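Local coordinates for protein putative laminarinase (Phanerochaete chrysosporium, PDB 2W39) that probably hydrolyses beta-1,3-linked glucans such as laminarin as an extracellular glycoside hydrolase of family 16 with a beta-sandwich fold, at residues 32-36 / 37-41; 206-210 / 211-215. One frame throughout, in Å; residues are numbered along the deposited sequence.

Contact 1: 32-36 / 37-41; sequences NYVDQ and ATALA
Asp35 OD2 is gripped by two donors of Thr38, its hydroxyl and its backbone amide. This is an N-cap: Asp35 is the residue just before helix 36-41, and its carboxylate takes up an amide of the first turn. Thr38 N lies 2.9 Å from Asp35 OD2, nearly in line with the C-O bond. Thr38 OG1 sits 2.8 Å from Asp35 OD2, on the syn side and 34° out of the carboxylate plane. The two donors approach from opposite faces of that plane, which should limit rotation of the carboxylate. The torsion of Asp35 (chi1 80°) tucks CG between the backbone N and the carbonyl carbon, and this folds the acid back over the helix start. Its negative charge there probably also suits the helix dipole. With an alanine here the carboxylate is gone, and the hydroxyl and amide of Thr38 would probably be left without this acceptor.

The first helical backbone bonds follow: Ala39 N to Asp35 O at 2.8 Å and Leu40 N to Gln36 O at 2.9 Å. On the inner side, Val34 crosses Thr38 at about a right angle, its CB 3.7 Å from Thr38 CG2. Val34 and Ala39 both also touch Val72 of strand 69-76, so the helix start is packed against the sheet. Gln36 and Leu40 run alongside each other, pointing the same way, and Gln36 CG meets Leu40 CD1 at 4.1 Å. The amide of Gln36 turns to other partners, His20 ND1 through OE1 and the carbonyl of Leu15 through NE2. Val34 CG1 lies by Thr38 CG2, while the other methyl of Val34, CG2, reaches Ala39 CB at 3.8 Å.

Contact 2: 206-210 / 211-215; sequences GNVPN and DIASG
The N-terminal turn of the short helix 210-214 is packed on the loop that leads into it, with Pro209 at the N-cap position. The carbonyl of Pro209 faces the first turn. Ala213 N bonds to Pro209 O at 3.0 Å, with an N-H...O angle of 164°. Ile212 N makes a weak second bond to the same oxygen. Ser214 N bonds to Asn210 O at 2.9 Å.

The apolar side is built from Val208, Pro209, Ile212 and Ala213. Val208 CG2 stands anti to the backbone N, and this puts it 3.9 Å from Ala213 CB and 4.1 Å from Ile212 CG2. The ring of Pro209 lies alongside Ile212, its CG 4.1 Å from Ile212 CD1. In the GH16 beta-sandwich this apolar side rests on an antiparallel sheet: Val208, Pro209 and Ile212 touch Phe201 of strand 195-202, and Trp186 of strand 185-191 meets Val208, Ile212 and Ala213.

The polar side carries a water bridge. The water accepts from Asn210 ND2 at 2.8 Å and donates to Asp211 OD1 at 2.7 Å. The other oxygen of Asp211, OD2, takes bonds from Asn220 N and Trp224 NE1, which tie the helix to the chain that follows. Gly215 has left helical geometry, with positive phi (62°).

Overall arrangement
Contact 1 comes first along the chain and contact 2 follows in series, both in the GH16 fold. Their centres lie 34 Å apart and their nearest atoms about 24 Å, so they do not touch. Each is the start of a short helix near the surface, its centre about 20 Å from the centre of the chain. Helix 36-41 follows strand 31-33 of the mixed sheet and packs on strand 69-76. Helix 210-214 follows strand 195-202 of a different, antiparallel sheet and packs on that sheet, over strands 195-202 and 185-191. The two helices thus pack on separate sheets of the sandwich.

Contact 1: 32-36 / 37-41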
loop_
_atom_site.group_PDB
_atom_site.type_symbol
_atom_site.label_atom_id
_atom_site.label_comp_id
_atom_site.label_asym_id
_atom_site.label_seq_id
_atom_site.Cartn_x
_atom_site.Cartn_y
_atom_site.Cartn_z
ATOM N N ASN A 32 17.512 1.036 -2.457
ATOM C CA ASN A 32 18.305 0.145 -1.624
ATOM C C ASN A 32 17.511 -0.105 -0.349
ATOM O O ASN A 32 17.458 0.768 0.531
ATOM C CB ASN A 32 19.668 0.756 -1.312
ATOM C CG ASN A 32 20.559 -0.204 -0.566
ATOM O OD1 ASN A 32 20.791 -1.319 -1.012
ATOM N ND2 ASN A 32 21.048 0.218 0.584
ATOM N N TYR A 33 16.861 -1.259 -0.274
ATOM C CA TYR A 33 16.058 -1.600 0.889
ATOM C C TYR A 33 16.976 -2.071 2.010
ATOM O O TYR A 33 17.668 -3.077 1.877
ATOM C CB TYR A 33 15.086 -2.702 0.519
ATOM C CG TYR A 33 13.821 -2.262 -0.179
ATOM C CD1 TYR A 33 13.102 -1.138 0.245
ATOM C CD2 TYR A 33 13.284 -3.031 -1.223
ATOM C CE1 TYR A 33 11.893 -0.779 -0.376
ATOM C CE2 TYR A 33 12.080 -2.678 -1.831
ATOM C CZ TYR A 33 11.378 -1.573 -1.382
ATOM O OH TYR A 33 10.164 -1.211 -1.924
ATOM N N VAL A 34 16.968 -1.332 3.112
ATOM C CA VAL A 34 17.858 -1.607 4.234
ATOM C C VAL A 34 17.173 -2.423 5.309
ATOM O O VAL A 34 15.948 -2.447 5.407
ATOM C CB VAL A 34 18.454 -0.305 4.809
ATOM C CG1 VAL A 34 19.261 0.425 3.727
ATOM C CG2 VAL A 34 17.376 0.595 5.400
ATOM N N ASP A 35 17.968 -3.124 6.108
ATOM C CA ASP A 35 17.427 -3.886 7.215
ATOM C C ASP A 35 17.027 -2.983 8.385
ATOM O O ASP A 35 17.213 -1.770 8.350
ATOM C CB ASP A 35 18.364 -5.050 7.632
ATOM C CG ASP A 35 19.517 -4.637 8.509
ATOM O OD1 ASP A 35 20.184 -5.569 9.008
ATOM O OD2 ASP A 35 19.796 -3.441 8.683
ATOM N N GLN A 36 16.454 -3.583 9.416
ATOM C CA GLN A 36 15.922 -2.805 10.507
ATOM C C GLN A 36 16.996 -2.007 11.252
ATOM O O GLN A 36 16.801 -0.826 11.541
ATOM C CB GLN A 36 15.204 -3.747 11.450
ATOM C CG GLN A 36 14.535 -3.082 12.580
ATOM C CD GLN A 36 13.335 -3.894 13.033
ATOM O OE1 GLN A 36 12.597 -4.483 12.221
ATOM N NE2 GLN A 36 13.137 -3.939 14.331
ATOM N N ALA A 37 18.119 -2.657 11.575
ATOM C CA ALA A 37 19.183 -1.973 12.311
ATOM C C ALA A 37 19.675 -0.776 11.496
ATOM O O ALA A 37 19.877 0.320 12.025
ATOM C CB ALA A 37 20.339 -2.931 12.613
ATOM N N THR A 38 19.853 -0.976 10.196
ATOM C CA THR A 38 20.352 0.089 9.333
ATOM C C THR A 38 19.331 1.218 9.224
ATOM O O THR A 38 19.688 2.397 9.318
ATOM C CB THR A 38 20.717 -0.469 7.961
ATOM O OG1 THR A 38 21.694 -1.507 8.122
ATOM C CG2 THR A 38 21.298 0.606 7.060
ATOM N N ALA A 39 18.063 0.852 9.062
ATOM C CA ALA A 39 16.997 1.861 8.990
ATOM C C ALA A 39 16.942 2.726 10.240
ATOM O O ALA A 39 16.798 3.947 10.155
ATOM C CB ALA A 39 15.651 1.198 8.765
ATOM N N LEU A 40 17.046 2.086 11.404
ATOM C CA LEU A 40 17.010 2.833 12.651
ATOM C C LEU A 40 18.222 3.749 12.797
ATOM O O LEU A 40 18.083 4.914 13.169
ATOM C CB LEU A 40 16.872 1.884 13.839
ATOM C CG LEU A 40 15.506 1.198 13.951
ATOM C CD1 LEU A 40 15.565 0.068 14.968
ATOM C CD2 LEU A 40 14.394 2.186 14.321
ATOM N N ALA A 41 19.400 3.227 12.462
ATOM C CA ALA A 41 20.639 4.001 12.600
ATOM C C ALA A 41 20.627 5.214 11.675
ATOM O O ALA A 41 21.210 6.257 11.999
ATOM C CB ALA A 41 21.837 3.132 12.293
#

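Contact 2: 206-210 / 211-215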
loop_
_atom_site.group_PDB
_atom_site.type_symbol
_atom_site.label_atom_id
_atom_site.label_comp_id
_atom_site.label_asym_id
_atom_site.label_seq_id
_atom_site.Cartn_x
_atom_site.Cartn_y
_atom_site.Cartn_z
ATOM N N GLY A 206 -16.933 13.459 7.405
ATOM C CA GLY A 206 -17.982 13.552 8.421
ATOM C C GLY A 206 -18.614 12.206 8.721
ATOM O O GLY A 206 -19.231 12.026 9.780
ATOM N N ASN A 207 -18.419 11.253 7.805
ATOM C CA ASN A 207 -19.099 9.965 7.799
ATOM C C ASN A 207 -18.195 8.753 8.014
ATOM O O ASN A 207 -18.595 7.629 7.708
ATOM C CB ASN A 207 -19.901 9.779 6.492
ATOM C CG ASN A 207 -19.013 9.596 5.258
ATOM O OD1 ASN A 207 -19.485 9.124 4.211
ATOM N ND2 ASN A 207 -17.749 9.973 5.355
ATOM N N VAL A 208 -16.994 8.952 8.548
ATOM C CA VAL A 208 -16.110 7.819 8.830
ATOM C C VAL A 208 -16.689 6.954 9.968
ATOM O O VAL A 208 -16.999 7.469 11.047
ATOM C CB VAL A 208 -14.641 8.267 9.132
ATOM C CG1 VAL A 208 -14.511 9.241 10.298
ATOM C CG2 VAL A 208 -13.732 7.050 9.345
ATOM N N PRO A 209 -16.859 5.643 9.733
ATOM C CA PRO A 209 -17.312 4.773 10.818
ATOM C C PRO A 209 -16.423 4.878 12.051
ATOM O O PRO A 209 -15.200 4.824 11.943
ATOM C CB PRO A 209 -17.232 3.370 10.201
ATOM C CG PRO A 209 -17.447 3.621 8.743
ATOM C CD PRO A 209 -16.682 4.893 8.474
ATOM N N ASN A 210 -17.039 4.976 13.226
ATOM C CA ASN A 210 -16.263 5.015 14.460
ATOM C C ASN A 210 -15.333 3.799 14.591
ATOM O O ASN A 210 -14.211 3.910 15.081
ATOM C CB ASN A 210 -17.178 5.155 15.671
ATOM C CG ASN A 210 -16.416 5.407 16.927
ATOM O OD1 ASN A 210 -16.173 6.569 17.299
ATOM N ND2 ASN A 210 -15.996 4.346 17.583
ATOM N N ASP A 211 -15.811 2.634 14.148
ATOM C CA ASP A 211 -14.995 1.415 14.183
ATOM C C ASP A 211 -13.631 1.627 13.527
ATOM O O ASP A 211 -12.613 1.135 14.008
ATOM C CB ASP A 211 -15.673 0.308 13.383
ATOM C CG ASP A 211 -16.822 -0.348 14.094
ATOM O OD1 ASP A 211 -17.081 -0.045 15.283
ATOM O OD2 ASP A 211 -17.455 -1.198 13.434
ATOM N N ILE A 212 -13.642 2.319 12.396
ATOM C CA ILE A 212 -12.421 2.601 11.650
ATOM C C ILE A 212 -11.623 3.718 12.314
ATOM O O ILE A 212 -10.416 3.579 12.514
ATOM C CB ILE A 212 -12.757 2.958 10.187
ATOM C CG1 ILE A 212 -13.260 1.712 9.430
ATOM C CG2 ILE A 212 -11.569 3.605 9.470
ATOM C CD1 ILE A 212 -13.767 1.991 8.039
ATOM N N ALA A 213 -12.291 4.818 12.654
ATOM C CA ALA A 213 -11.593 6.017 13.105
ATOM C C ALA A 213 -10.964 5.864 14.493
ATOM O O ALA A 213 -9.872 6.370 14.724
ATOM C CB ALA A 213 -12.537 7.196 13.060
ATOM N N SER A 214 -11.643 5.164 15.398
ATOM C CA SER A 214 -11.186 5.077 16.792
ATOM C C SER A 214 -10.556 3.759 17.199
ATOM O O SER A 214 -9.985 3.655 18.286
ATOM C CB SER A 214 -12.334 5.399 17.737
ATOM O OG SER A 214 -12.574 6.788 17.669
ATOM N N GLY A 215 -10.714 2.741 16.369
ATOM C CA GLY A 215 -10.075 1.464 16.641
ATOM C C GLY A 215 -10.471 0.740 17.918
ATOM O O GLY A 215 -9.600 0.275 18.641
HETATM O O HOH W 1 -17.380 1.915 17.173
#